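Long-range contacts in rhamnonate dehydratase (Gibberella zeae PH-1, PDB 3FXG), which probably dehydrates L-rhamnonate to its 2-keto-3-deoxy acid, as a magnesium-dependent lyase of the enolase superfamily: residues 165-170 against 180-185; 89-94 against 402-407; 6-11 against 105-110; 363-368 against 389-394. All coordinates share one frame; numbering follows the deposited sequence.

Interaction 1: residues 165-170 against 180-185; sequences DFYCTG and GFWGGK
A parallel beta-alpha-beta crossover of the TIM-barrel-like domain brings strand 163-169 beside strand 184-187, with Cys168 bridged to Gly184 and Thr169 to Lys185. The evidence is a run of backbone bonds: Cys168 N to Gly183 O (2.8 Å), Lys185 N to Cys168 O (2.8 Å) and Gly170 N to Lys185 O (2.9 Å). Before the first bridged pair, Trp182 N also donates to Phe166 O.

The two faces of this seam differ. On the Cys168 face, CB of Cys168 sits over the Phe181 ring, displaced toward its rim, and SG lies 4.4 Å from the Phe181 ring centroid, 14° off the normal, a sulfur-aromatic contact. On the other, Tyr167 CB covers the five-membered ring of Trp182, the CB-to-centroid distance being 3.9 Å. The indole NE1 is buried here without a polar partner in the model.

Lys185 runs along the same face as Tyr167. A bend at chi3 (66°) in its otherwise extended chain sets CE 3.1 Å from Thr169 OG1 and lets NZ reach Tyr167 OH at 3.0 Å, in the plane of the phenol ring and at its edge. NZ also forms salt bridges with Glu345 and with the magnesium ligand Glu248, while Thr169 OG1 bonds to Glu345. Tyr167 and the two carboxylates therefore fix the lysine nitrogen beside the metal site, its side chain about 4 Å from the magnesium ion at the nearest atoms.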
loop_
_atom_site.group_PDB
_atom_site.type_symbol
_atom_site.label_atom_id
_atom_site.label_comp_id
_atom_site.label_asym_id
_atom_site.label_seq_id
_atom_site.Cartn_x
_atom_site.Cartn_y
_atom_site.Cartn_z
ATOM N N ASP A 165 17.826 -22.869 28.228
ATOM C CA ASP A 165 16.796 -23.904 28.177
ATOM C C ASP A 165 16.609 -24.430 26.754
ATOM O O ASP A 165 16.586 -23.659 25.791
ATOM C CB ASP A 165 15.474 -23.357 28.719
ATOM C CG ASP A 165 15.554 -23.012 30.194
ATOM O OD1 ASP A 165 15.926 -23.901 30.990
ATOM O OD2 ASP A 165 15.250 -21.858 30.558
ATOM N N PHE A 166 16.474 -25.748 26.635
ATOM C CA PHE A 166 16.320 -26.406 25.341
ATOM C C PHE A 166 14.976 -27.082 25.131
ATOM O O PHE A 166 14.302 -27.482 26.081
ATOM C CB PHE A 166 17.358 -27.523 25.169
ATOM C CG PHE A 166 18.779 -27.056 25.058
ATOM C CD1 PHE A 166 19.531 -27.374 23.929
ATOM C CD2 PHE A 166 19.393 -26.365 26.099
ATOM C CE1 PHE A 166 20.875 -27.015 23.842
ATOM C CE2 PHE A 166 20.736 -26.000 26.020
ATOM C CZ PHE A 166 21.479 -26.326 24.890
ATOM N N TYR A 167 14.608 -27.223 23.862
ATOM C CA TYR A 167 13.416 -27.962 23.490
ATOM C C TYR A 167 14.060 -29.085 22.676
ATOM O O TYR A 167 15.157 -28.913 22.146
ATOM C CB TYR A 167 12.436 -27.109 22.667
ATOM C CG TYR A 167 12.868 -26.720 21.274
ATOM C CD1 TYR A 167 12.709 -27.599 20.202
ATOM C CD2 TYR A 167 13.373 -25.445 21.013
ATOM C CE1 TYR A 167 13.034 -27.214 18.904
ATOM C CE2 TYR A 167 13.701 -25.053 19.720
ATOM C CZ TYR A 167 13.527 -25.940 18.671
ATOM O OH TYR A 167 13.830 -25.548 17.387
ATOM N N CYS A 168 13.415 -30.238 22.594
ATOM C CA CYS A 168 14.015 -31.358 21.888
ATOM C C CYS A 168 13.328 -31.706 20.577
ATOM O O CYS A 168 12.112 -31.899 20.539
ATOM C CB CYS A 168 14.026 -32.582 22.809
ATOM S SG CYS A 168 14.849 -34.033 22.136
ATOM N N THR A 169 14.117 -31.785 19.508
ATOM C CA THR A 169 13.594 -32.132 18.189
ATOM C C THR A 169 13.813 -33.621 17.956
ATOM O O THR A 169 14.945 -34.104 17.982
ATOM C CB THR A 169 14.304 -31.344 17.068
ATOM O OG1 THR A 169 14.154 -29.940 17.306
ATOM C CG2 THR A 169 13.707 -31.689 15.710
ATOM N N GLY A 170 12.722 -34.346 17.738
ATOM C CA GLY A 170 12.825 -35.777 17.517
ATOM C C GLY A 170 11.468 -36.452 17.454
ATOM O O GLY A 170 10.443 -35.821 17.696
ATOM N N GLY A 180 13.578 -33.449 30.630
ATOM C CA GLY A 180 13.663 -32.085 31.123
ATOM C C GLY A 180 13.561 -30.967 30.099
ATOM O O GLY A 180 13.627 -29.791 30.466
ATOM N N PHE A 181 13.422 -31.310 28.823
ATOM C CA PHE A 181 13.290 -30.287 27.784
ATOM C C PHE A 181 11.933 -29.610 27.968
ATOM O O PHE A 181 10.971 -30.256 28.394
ATOM C CB PHE A 181 13.398 -30.933 26.400
ATOM C CG PHE A 181 14.773 -31.454 26.085
ATOM C CD1 PHE A 181 15.747 -30.611 25.561
ATOM C CD2 PHE A 181 15.108 -32.779 26.351
ATOM C CE1 PHE A 181 17.038 -31.077 25.307
ATOM C CE2 PHE A 181 16.395 -33.257 26.103
ATOM C CZ PHE A 181 17.364 -32.402 25.579
ATOM N N TRP A 182 11.847 -28.315 27.662
ATOM C CA TRP A 182 10.591 -27.594 27.845
ATOM C C TRP A 182 9.534 -27.880 26.787
ATOM O O TRP A 182 8.351 -27.629 27.007
ATOM C CB TRP A 182 10.827 -26.072 27.950
ATOM C CG TRP A 182 11.298 -25.365 26.693
ATOM C CD1 TRP A 182 12.586 -25.041 26.367
ATOM C CD2 TRP A 182 10.479 -24.872 25.621
ATOM N NE1 TRP A 182 12.619 -24.376 25.163
ATOM C CE2 TRP A 182 11.343 -24.260 24.682
ATOM C CE3 TRP A 182 9.101 -24.889 25.361
ATOM C CZ2 TRP A 182 10.872 -23.672 23.500
ATOM C CZ3 TRP A 182 8.632 -24.301 24.184
ATOM C CH2 TRP A 182 9.519 -23.701 23.270
ATOM N N GLY A 183 9.962 -28.412 25.647
ATOM C CA GLY A 183 9.028 -28.722 24.579
ATOM C C GLY A 183 9.592 -29.752 23.618
ATOM O O GLY A 183 10.788 -30.063 23.652
ATOM N N GLY A 184 8.734 -30.288 22.758
ATOM C CA GLY A 184 9.183 -31.277 21.795
ATOM C C GLY A 184 8.747 -30.937 20.383
ATOM O O GLY A 184 7.585 -30.611 20.161
ATOM N N LYS A 185 9.674 -31.003 19.430
ATOM C CA LYS A 185 9.352 -30.712 18.032
ATOM C C LYS A 185 9.442 -31.997 17.220
ATOM O O LYS A 185 10.495 -32.631 17.158
ATOM C CB LYS A 185 10.316 -29.672 17.450
ATOM C CG LYS A 185 9.930 -29.196 16.048
ATOM C CD LYS A 185 10.778 -27.999 15.589
ATOM C CE LYS A 185 12.237 -28.382 15.394
ATOM N NZ LYS A 185 13.081 -27.207 15.020
#

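Interaction 2: residues 89-94 against 402-407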
loop_
_atom_site.group_PDB
_atom_site.type_symbol
_atom_site.label_atom_id
_atom_site.label_comp_id
_atom_site.label_asym_id
_atom_site.label_seq_id
_atom_site.Cartn_x
_atom_site.Cartn_y
_atom_site.Cartn_z
ATOM N N ALA A 89 33.732 -28.331 -0.061
ATOM C CA ALA A 89 33.947 -27.246 0.886
ATOM C C ALA A 89 35.446 -27.030 1.066
ATOM O O ALA A 89 35.929 -25.896 1.025
ATOM C CB ALA A 89 33.298 -27.579 2.227
ATOM N N CYS A 90 36.181 -28.124 1.257
ATOM C CA CYS A 90 37.627 -28.044 1.444
ATOM C C CYS A 90 38.320 -27.474 0.218
ATOM O O CYS A 90 39.300 -26.740 0.338
ATOM C CB CYS A 90 38.210 -29.426 1.754
ATOM S SG CYS A 90 37.701 -30.101 3.349
ATOM N N TRP A 91 37.813 -27.818 -0.961
ATOM C CA TRP A 91 38.396 -27.328 -2.206
ATOM C C TRP A 91 38.309 -25.804 -2.236
ATOM O O TRP A 91 39.278 -25.124 -2.573
ATOM C CB TRP A 91 37.643 -27.905 -3.403
ATOM C CG TRP A 91 38.346 -27.720 -4.712
ATOM C CD1 TRP A 91 39.204 -28.597 -5.317
ATOM C CD2 TRP A 91 38.247 -26.588 -5.587
ATOM N NE1 TRP A 91 39.640 -28.084 -6.514
ATOM C CE2 TRP A 91 39.069 -26.852 -6.706
ATOM C CE3 TRP A 91 37.540 -25.376 -5.533
ATOM C CZ2 TRP A 91 39.207 -25.948 -7.768
ATOM C CZ3 TRP A 91 37.676 -24.473 -6.590
ATOM C CH2 TRP A 91 38.505 -24.768 -7.694
ATOM N N LEU A 92 37.145 -25.273 -1.873
ATOM C CA LEU A 92 36.934 -23.827 -1.865
ATOM C C LEU A 92 37.779 -23.123 -0.809
ATOM O O LEU A 92 38.329 -22.049 -1.060
ATOM C CB LEU A 92 35.451 -23.517 -1.644
ATOM C CG LEU A 92 34.518 -23.923 -2.789
ATOM C CD1 LEU A 92 33.069 -23.776 -2.351
ATOM C CD2 LEU A 92 34.799 -23.058 -4.011
ATOM N N VAL A 93 37.882 -23.728 0.370
ATOM C CA VAL A 93 38.672 -23.151 1.452
ATOM C C VAL A 93 40.056 -22.725 0.967
ATOM O O VAL A 93 40.469 -21.579 1.154
ATOM C CB VAL A 93 38.874 -24.163 2.612
ATOM C CG1 VAL A 93 39.936 -23.645 3.569
ATOM C CG2 VAL A 93 37.561 -24.387 3.354
ATOM N N HIS A 94 40.764 -23.653 0.335
ATOM C CA HIS A 94 42.117 -23.391 -0.143
ATOM C C HIS A 94 42.225 -22.677 -1.479
ATOM O O HIS A 94 43.074 -21.807 -1.649
ATOM C CB HIS A 94 42.896 -24.707 -0.196
ATOM C CG HIS A 94 43.013 -25.381 1.136
ATOM N ND1 HIS A 94 43.819 -24.899 2.145
ATOM C CD2 HIS A 94 42.380 -26.464 1.645
ATOM C CE1 HIS A 94 43.676 -25.656 3.219
ATOM N NE2 HIS A 94 42.808 -26.611 2.942
ATOM N N TYR A 402 44.494 -34.468 -1.468
ATOM C CA TYR A 402 44.202 -35.254 -2.663
ATOM C C TYR A 402 43.328 -34.529 -3.684
ATOM O O TYR A 402 43.424 -34.784 -4.882
ATOM C CB TYR A 402 43.547 -36.586 -2.269
ATOM C CG TYR A 402 42.083 -36.492 -1.896
ATOM C CD1 TYR A 402 41.085 -36.717 -2.848
ATOM C CD2 TYR A 402 41.693 -36.184 -0.594
ATOM C CE1 TYR A 402 39.735 -36.640 -2.509
ATOM C CE2 TYR A 402 40.344 -36.104 -0.246
ATOM C CZ TYR A 402 39.373 -36.332 -1.205
ATOM O OH TYR A 402 38.042 -36.251 -0.866
ATOM N N LEU A 403 42.481 -33.621 -3.207
ATOM C CA LEU A 403 41.584 -32.874 -4.082
ATOM C C LEU A 403 42.311 -31.923 -5.029
ATOM O O LEU A 403 41.730 -31.445 -6.008
ATOM C CB LEU A 403 40.579 -32.081 -3.240
ATOM C CG LEU A 403 39.526 -32.891 -2.482
ATOM C CD1 LEU A 403 38.819 -31.999 -1.473
ATOM C CD2 LEU A 403 38.531 -33.487 -3.471
ATOM N N PHE A 404 43.580 -31.658 -4.745
ATOM C CA PHE A 404 44.357 -30.741 -5.566
ATOM C C PHE A 404 45.411 -31.431 -6.424
ATOM O O PHE A 404 46.185 -30.771 -7.115
ATOM C CB PHE A 404 45.004 -29.693 -4.662
ATOM C CG PHE A 404 44.029 -29.027 -3.731
ATOM C CD1 PHE A 404 43.055 -28.164 -4.222
ATOM C CD2 PHE A 404 44.059 -29.293 -2.366
ATOM C CE1 PHE A 404 42.123 -27.576 -3.367
ATOM C CE2 PHE A 404 43.135 -28.711 -1.503
ATOM C CZ PHE A 404 42.165 -27.853 -2.003
ATOM N N LYS A 405 45.436 -32.759 -6.382
ATOM C CA LYS A 405 46.388 -33.529 -7.179
ATOM C C LYS A 405 45.816 -33.778 -8.569
ATOM O O LYS A 405 45.420 -34.897 -8.900
ATOM C CB LYS A 405 46.699 -34.867 -6.501
ATOM C CG LYS A 405 47.875 -34.829 -5.534
ATOM C CD LYS A 405 47.658 -33.835 -4.409
ATOM C CE LYS A 405 48.898 -33.720 -3.532
ATOM N NZ LYS A 405 49.269 -35.020 -2.913
ATOM N N VAL A 406 45.773 -32.726 -9.379
ATOM C CA VAL A 406 45.244 -32.827 -10.732
ATOM C C VAL A 406 46.234 -33.547 -11.643
ATOM O O VAL A 406 47.414 -33.199 -11.697
ATOM C CB VAL A 406 44.932 -31.426 -11.312
ATOM C CG1 VAL A 406 46.159 -30.535 -11.211
ATOM C CG2 VAL A 406 44.480 -31.546 -12.759
ATOM N N PRO A 407 45.766 -34.575 -12.364
ATOM C CA PRO A 407 46.647 -35.321 -13.265
ATOM C C PRO A 407 47.161 -34.467 -14.418
ATOM O O PRO A 407 46.516 -33.500 -14.822
ATOM C CB PRO A 407 45.760 -36.474 -13.735
ATOM C CG PRO A 407 44.388 -35.883 -13.694
ATOM C CD PRO A 407 44.398 -35.123 -12.391
HETATM O O HOH W 1 41.253 -29.908 -8.316
#
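Leu403 O and Trp91 NE1 are joined through water 1, which donates to Leu403 O at 2.8 Å and accepts from Trp91 NE1 at 3.0 Å. This relay is the polar link between helix 86-101 and the 3-10 turn that follows strand 397-399, since no direct hydrogen bond spans the two segments. Both Leu403 O and the water oxygen lie in the indole plane, at the edge of the ring.

The rest is mainly ring packing. Phe404 turns CE1 and CZ toward the helix, placing CE1 over one face of the indole, 3.7 Å from Trp91 CD1. The Phe404 ring and the five-membered ring of Trp91 are inclined by 29° and slid apart, centroids 5.2 Å from each other, so that they hardly overlap. Farther along, Phe404 CZ meets His94 CB at 3.7 Å, and the imidazole is turned almost perpendicular to the phenyl ring (88°). The backbone oxygens of Cys90 and Trp91 lie at the edge of the Phe404 ring, in its plane. Beside this aromatic cluster, Leu403 CD1 touches Cys90 CB at 4.2 Å.

His94 is held from both of its nitrogens, NE2 by Ser16 and ND1 by Glu98, and Trp91 also packs on Pro88 of a neighbouring subunit. Without a direct hydrogen bond, and with Phe404 meeting Trp91 and His94 through carbon atoms, residues 89-94 hold 402-407 chiefly by van der Waals contact, plus a single water bridge.

Interaction 3: residues 6-11 against 105-110; sequences KDFPKI and DPRNTN
Phe8 and Arg107 make a CH-pi contact. The arginine lies across the phenyl ring with its guanidinium only 9° from the ring plane; Arg107 CD stands 3.5 Å from the Phe8 ring centroid, over the middle of the face, and Arg107 CZ comes 3.3 Å from Phe8 CB. The bend at chi3 (-58°) turns the end of the arginine so that it lies along the phenylalanine, and the flat guanidinium continues the contact over CB.

Apolar contacts continue past the ring. Phe8 CE2 meets Pro106 CG at 3.9 Å, with the proline at the ring edge, and Ile11 CG1 approaches Pro106 CB. A buried polar atom also lies against this proline: Pro9 O, 3.2 Å from Pro106 CD, has no polar partner in the model.

The charged interactions orient the arginine from within its own segment. Asp105 receives Arg107 side-on, NE to OD1 and NH2 to OD2 (2.8 Å), the second bond lying almost exactly in the guanidinium plane on the syn lone pair. OD1 also accepts from Arg107 N, an Asx turn, so the same carboxylate sets both backbone and side chain.

Water carries the polar contacts across the segments. Waters 2 and 3 each link Lys6 O to Arg107, through NH1 and NH2 respectively, and water 4 joins Phe8 O, Lys10 NZ and Asp105 OD2.

Glu150 of a neighbouring subunit forms a salt bridge with Arg107. The site lies where the N-terminal arm enters strand 11-19 and the turn enters helix 109-119, with Val147 of helix 128-148 packed against Phe8 and Ile71 of strand 66-73 against Ile11.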
loop_
_atom_site.group_PDB
_atom_site.type_symbol
_atom_site.label_atom_id
_atom_site.label_comp_id
_atom_site.label_asym_id
_atom_site.label_seq_id
_atom_site.Cartn_x
_atom_site.Cartn_y
_atom_site.Cartn_z
ATOM N N LYS A 6 48.361 -4.945 23.242
ATOM C CA LYS A 6 48.695 -6.339 22.993
ATOM C C LYS A 6 49.162 -6.598 21.564
ATOM O O LYS A 6 48.579 -6.090 20.602
ATOM C CB LYS A 6 47.478 -7.212 23.315
ATOM C CG LYS A 6 47.727 -8.710 23.299
ATOM C CD LYS A 6 46.447 -9.468 23.644
ATOM C CE LYS A 6 46.691 -10.970 23.758
ATOM N NZ LYS A 6 47.268 -11.544 22.506
ATOM N N ASP A 7 50.231 -7.377 21.435
ATOM C CA ASP A 7 50.758 -7.744 20.124
ATOM C C ASP A 7 50.051 -9.056 19.799
ATOM O O ASP A 7 50.469 -10.120 20.254
ATOM C CB ASP A 7 52.268 -7.973 20.194
ATOM C CG ASP A 7 52.880 -8.236 18.831
ATOM O OD1 ASP A 7 54.051 -8.670 18.779
ATOM O OD2 ASP A 7 52.196 -7.998 17.811
ATOM N N PHE A 8 48.968 -8.969 19.032
ATOM C CA PHE A 8 48.168 -10.140 18.683
ATOM C C PHE A 8 48.774 -10.946 17.539
ATOM O O PHE A 8 49.191 -10.387 16.529
ATOM C CB PHE A 8 46.753 -9.703 18.295
ATOM C CG PHE A 8 45.670 -10.599 18.828
ATOM C CD1 PHE A 8 45.184 -10.430 20.120
ATOM C CD2 PHE A 8 45.142 -11.617 18.043
ATOM C CE1 PHE A 8 44.183 -11.261 20.622
ATOM C CE2 PHE A 8 44.142 -12.454 18.538
ATOM C CZ PHE A 8 43.663 -12.274 19.829
ATOM N N PRO A 9 48.827 -12.278 17.685
ATOM C CA PRO A 9 49.393 -13.115 16.623
ATOM C C PRO A 9 48.551 -13.084 15.346
ATOM O O PRO A 9 47.323 -13.034 15.404
ATOM C CB PRO A 9 49.437 -14.503 17.264
ATOM C CG PRO A 9 48.291 -14.472 18.227
ATOM C CD PRO A 9 48.414 -13.094 18.840
ATOM N N LYS A 10 49.221 -13.096 14.198
ATOM C CA LYS A 10 48.547 -13.082 12.902
ATOM C C LYS A 10 48.272 -14.519 12.460
ATOM O O LYS A 10 48.785 -15.464 13.056
ATOM C CB LYS A 10 49.433 -12.408 11.849
ATOM C CG LYS A 10 49.772 -10.947 12.115
ATOM C CD LYS A 10 48.543 -10.058 12.034
ATOM C CE LYS A 10 48.927 -8.618 11.696
ATOM N NZ LYS A 10 49.880 -8.034 12.679
ATOM N N ILE A 11 47.461 -14.681 11.417
ATOM C CA ILE A 11 47.156 -16.011 10.898
ATOM C C ILE A 11 48.369 -16.506 10.122
ATOM O O ILE A 11 48.869 -15.824 9.225
ATOM C CB ILE A 11 45.944 -15.992 9.949
ATOM C CG1 ILE A 11 44.680 -15.620 10.729
ATOM C CG2 ILE A 11 45.793 -17.353 9.276
ATOM C CD1 ILE A 11 43.469 -15.383 9.841
ATOM N N ASP A 105 45.122 -10.303 10.600
ATOM C CA ASP A 105 44.910 -10.228 12.039
ATOM C C ASP A 105 43.569 -10.926 12.237
ATOM O O ASP A 105 42.556 -10.485 11.699
ATOM C CB ASP A 105 44.800 -8.765 12.489
ATOM C CG ASP A 105 44.791 -8.614 14.002
ATOM O OD1 ASP A 105 44.070 -9.376 14.683
ATOM O OD2 ASP A 105 45.502 -7.724 14.513
ATOM N N PRO A 106 43.544 -12.029 12.998
ATOM C CA PRO A 106 42.291 -12.759 13.227
ATOM C C PRO A 106 41.189 -11.964 13.922
ATOM O O PRO A 106 40.035 -12.389 13.946
ATOM C CB PRO A 106 42.743 -13.974 14.036
ATOM C CG PRO A 106 43.916 -13.444 14.794
ATOM C CD PRO A 106 44.652 -12.641 13.753
ATOM N N ARG A 107 41.537 -10.812 14.487
ATOM C CA ARG A 107 40.539 -9.983 15.154
ATOM C C ARG A 107 39.722 -9.190 14.140
ATOM O O ARG A 107 38.689 -8.606 14.486
ATOM C CB ARG A 107 41.212 -9.031 16.146
ATOM C CG ARG A 107 41.817 -9.741 17.356
ATOM C CD ARG A 107 42.625 -8.778 18.212
ATOM N NE ARG A 107 43.689 -8.149 17.435
ATOM C CZ ARG A 107 44.538 -7.247 17.917
ATOM N NH1 ARG A 107 44.455 -6.861 19.181
ATOM N NH2 ARG A 107 45.475 -6.733 17.130
ATOM N N ASN A 108 40.181 -9.178 12.890
ATOM C CA ASN A 108 39.483 -8.456 11.825
ATOM C C ASN A 108 38.356 -9.309 11.256
ATOM O O ASN A 108 38.288 -9.552 10.051
ATOM C CB ASN A 108 40.461 -8.076 10.706
ATOM C CG ASN A 108 41.447 -7.002 11.134
ATOM O OD1 ASN A 108 41.232 -6.313 12.126
ATOM N ND2 ASN A 108 42.523 -6.846 10.373
ATOM N N THR A 109 37.467 -9.761 12.134
ATOM C CA THR A 109 36.353 -10.603 11.723
ATOM C C THR A 109 35.435 -9.931 10.711
ATOM O O THR A 109 35.001 -10.564 9.745
ATOM C CB THR A 109 35.530 -11.053 12.942
ATOM O OG1 THR A 109 35.205 -9.919 13.755
ATOM C CG2 THR A 109 36.326 -12.043 13.763
ATOM N N ASN A 110 35.137 -8.652 10.924
ATOM C CA ASN A 110 34.267 -7.933 9.998
ATOM C C ASN A 110 34.881 -7.818 8.606
ATOM O O ASN A 110 34.208 -8.058 7.603
ATOM C CB ASN A 110 33.929 -6.539 10.542
ATOM C CG ASN A 110 32.895 -6.585 11.658
ATOM O OD1 ASN A 110 32.253 -7.615 11.879
ATOM N ND2 ASN A 110 32.717 -5.469 12.353
HETATM O O HOH W 2 46.165 -4.773 20.100
HETATM O O HOH W 3 48.058 -6.022 17.545
HETATM O O HOH W 4 48.569 -8.313 14.941
HETATM O O HOH W 5 47.219 -6.264 13.170
#

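Interaction 4: residues 363-368 against 389-394; sequences LFIDEP and INPAAR
Asn390 meets the 363-368 loop from its CB onward. That carbon touches both Leu363 O and Ile365 CG2, 3.4 Å from each. One atom out, Asn390 CG still lies 3.7 Å from Ile365 CG2, and Asn390 OD1 is 3.8 Å from the same Ile365 methyl, CG2. With CG anti to the backbone N (chi1 175°), the amide divides its work: OD1 turns back to accept from Ala392 N at 3.1 Å, the N-cap bond of the weakly bonded helix 391-394, while ND2 donates to Asp362 O. The capping donor stands above the amide plane, 67° out of it, so this bond is not directed along a lone pair.

The backbone of the same residue makes the one hydrogen bond between the segments, Asn390 N to Leu363 O at 2.8 Å and nearly straight at 176°, and Phe364 and Ile389 are joined there in a single backbone bridge. Leu363 O also receives Ile389 CA (3.6 Å) as a C-H...O contact.

Apolar contacts flank the bridge. Leu363 CD1 approaches Ala393 CB at 4.2 Å, and Phe364 CE1 meets Ile389 CG1 at 4.0 Å, the phenyl edge being turned to Ile389 N.

Phe364 and Ile389 both rest on Phe80 of strand 78-84, and Ile389 also touches Leu68 of strand 66-73. The contact thus lays the loop 363-368 and Ile389, just ahead of helix 391-394, against the antiparallel sheet of the N-terminal domain.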
loop_
_atom_site.group_PDB
_atom_site.type_symbol
_atom_site.label_atom_id
_atom_site.label_comp_id
_atom_site.label_asym_id
_atom_site.label_seq_id
_atom_site.Cartn_x
_atom_site.Cartn_y
_atom_site.Cartn_z
ATOM N N LEU A 363 33.840 -36.796 17.232
ATOM C CA LEU A 363 34.882 -35.896 16.745
ATOM C C LEU A 363 35.542 -35.186 17.926
ATOM O O LEU A 363 36.753 -34.970 17.936
ATOM C CB LEU A 363 34.291 -34.858 15.786
ATOM C CG LEU A 363 35.259 -33.803 15.235
ATOM C CD1 LEU A 363 36.393 -34.477 14.483
ATOM C CD2 LEU A 363 34.507 -32.851 14.318
ATOM N N PHE A 364 34.735 -34.825 18.919
ATOM C CA PHE A 364 35.228 -34.140 20.112
ATOM C C PHE A 364 35.020 -35.024 21.337
ATOM O O PHE A 364 34.192 -35.936 21.316
ATOM C CB PHE A 364 34.487 -32.812 20.289
ATOM C CG PHE A 364 34.558 -31.920 19.080
ATOM C CD1 PHE A 364 35.775 -31.405 18.651
ATOM C CD2 PHE A 364 33.411 -31.623 18.351
ATOM C CE1 PHE A 364 35.853 -30.604 17.512
ATOM C CE2 PHE A 364 33.477 -30.823 17.208
ATOM C CZ PHE A 364 34.700 -30.315 16.790
ATOM N N ILE A 365 35.762 -34.751 22.405
ATOM C CA ILE A 365 35.646 -35.553 23.620
ATOM C C ILE A 365 34.900 -34.869 24.763
ATOM O O ILE A 365 34.546 -35.518 25.750
ATOM C CB ILE A 365 37.037 -35.953 24.156
ATOM C CG1 ILE A 365 37.811 -34.706 24.572
ATOM C CG2 ILE A 365 37.812 -36.713 23.096
ATOM C CD1 ILE A 365 39.222 -34.986 25.060
ATOM N N ASP A 366 34.650 -33.569 24.630
ATOM C CA ASP A 366 33.992 -32.823 25.698
ATOM C C ASP A 366 32.844 -31.902 25.284
ATOM O O ASP A 366 32.684 -30.816 25.845
ATOM C CB ASP A 366 35.039 -31.995 26.441
ATOM C CG ASP A 366 35.905 -31.180 25.501
ATOM O OD1 ASP A 366 35.585 -31.122 24.292
ATOM O OD2 ASP A 366 36.905 -30.595 25.970
ATOM N N GLU A 367 32.041 -32.326 24.318
ATOM C CA GLU A 367 30.923 -31.501 23.884
ATOM C C GLU A 367 29.902 -31.423 25.020
ATOM O O GLU A 367 29.491 -32.448 25.559
ATOM C CB GLU A 367 30.266 -32.115 22.644
ATOM C CG GLU A 367 29.221 -31.233 21.975
ATOM C CD GLU A 367 28.446 -31.964 20.889
ATOM O OE1 GLU A 367 29.081 -32.556 19.988
ATOM O OE2 GLU A 367 27.199 -31.943 20.937
ATOM N N PRO A 368 29.503 -30.204 25.422
ATOM C CA PRO A 368 28.518 -30.076 26.501
ATOM C C PRO A 368 27.153 -30.493 25.954
ATOM O O PRO A 368 26.720 -29.995 24.916
ATOM C CB PRO A 368 28.586 -28.592 26.852
ATOM C CG PRO A 368 28.909 -27.957 25.531
ATOM C CD PRO A 368 29.974 -28.882 24.976
ATOM N N ILE A 389 39.380 -31.838 20.160
ATOM C CA ILE A 389 39.386 -32.930 19.202
ATOM C C ILE A 389 39.803 -34.258 19.825
ATOM O O ILE A 389 40.785 -34.340 20.565
ATOM C CB ILE A 389 40.312 -32.603 18.009
ATOM C CG1 ILE A 389 39.764 -31.385 17.260
ATOM C CG2 ILE A 389 40.415 -33.802 17.077
ATOM C CD1 ILE A 389 40.613 -30.940 16.088
ATOM N N ASN A 390 39.029 -35.292 19.523
ATOM C CA ASN A 390 39.291 -36.637 20.015
ATOM C C ASN A 390 40.494 -37.195 19.251
ATOM O O ASN A 390 40.441 -37.353 18.033
ATOM C CB ASN A 390 38.048 -37.502 19.782
ATOM C CG ASN A 390 38.263 -38.954 20.148
ATOM O OD1 ASN A 390 39.280 -39.319 20.730
ATOM N ND2 ASN A 390 37.291 -39.794 19.810
ATOM N N PRO A 391 41.600 -37.489 19.958
ATOM C CA PRO A 391 42.811 -38.027 19.327
ATOM C C PRO A 391 42.519 -39.187 18.381
ATOM O O PRO A 391 43.123 -39.301 17.315
ATOM C CB PRO A 391 43.658 -38.456 20.522
ATOM C CG PRO A 391 43.296 -37.442 21.556
ATOM C CD PRO A 391 41.785 -37.369 21.416
ATOM N N ALA A 392 41.586 -40.046 18.779
ATOM C CA ALA A 392 41.211 -41.198 17.970
ATOM C C ALA A 392 40.509 -40.755 16.691
ATOM O O ALA A 392 40.437 -41.506 15.719
ATOM C CB ALA A 392 40.301 -42.121 18.772
ATOM N N ALA A 393 39.994 -39.530 16.694
ATOM C CA ALA A 393 39.298 -39.002 15.529
ATOM C C ALA A 393 40.266 -38.425 14.499
ATOM O O ALA A 393 39.958 -38.392 13.308
ATOM C CB ALA A 393 38.293 -37.939 15.960
ATOM N N ARG A 394 41.434 -37.973 14.947
ATOM C CA ARG A 394 42.408 -37.403 14.023
ATOM C C ARG A 394 42.819 -38.385 12.935
ATOM O O ARG A 394 43.103 -37.989 11.805
ATOM C CB ARG A 394 43.648 -36.908 14.771
ATOM C CG ARG A 394 43.429 -35.588 15.486
ATOM C CD ARG A 394 44.740 -34.956 15.916
ATOM N NE ARG A 394 44.533 -33.650 16.540
ATOM C CZ ARG A 394 44.082 -32.572 15.902
ATOM N NH1 ARG A 394 43.789 -32.629 14.609
ATOM N NH2 ARG A 394 43.919 -31.434 16.562
#

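In the fold
Interactions 1, 2 and 3 are buried, interaction 4 only partly. Interaction 1, in the TIM-barrel-like domain beside the magnesium site, is a true strand pairing with a ladder of backbone bonds. Interactions 2 and 3 lie on the opposite side of the chain's centre from it, where the two chain termini pack against the N-terminal domain; their segments alternate along the sequence and both border strand 11-19. Each meets a different neighbouring subunit, as interaction 1 does through Trp182. Their chemistry relies on rings and waters, with a salt-bridged arginine added in interaction 3. Interaction 4, about 6 Å from interaction 1 at the nearest atoms, has one backbone bond between its segments and touches the antiparallel sheet without another subunit.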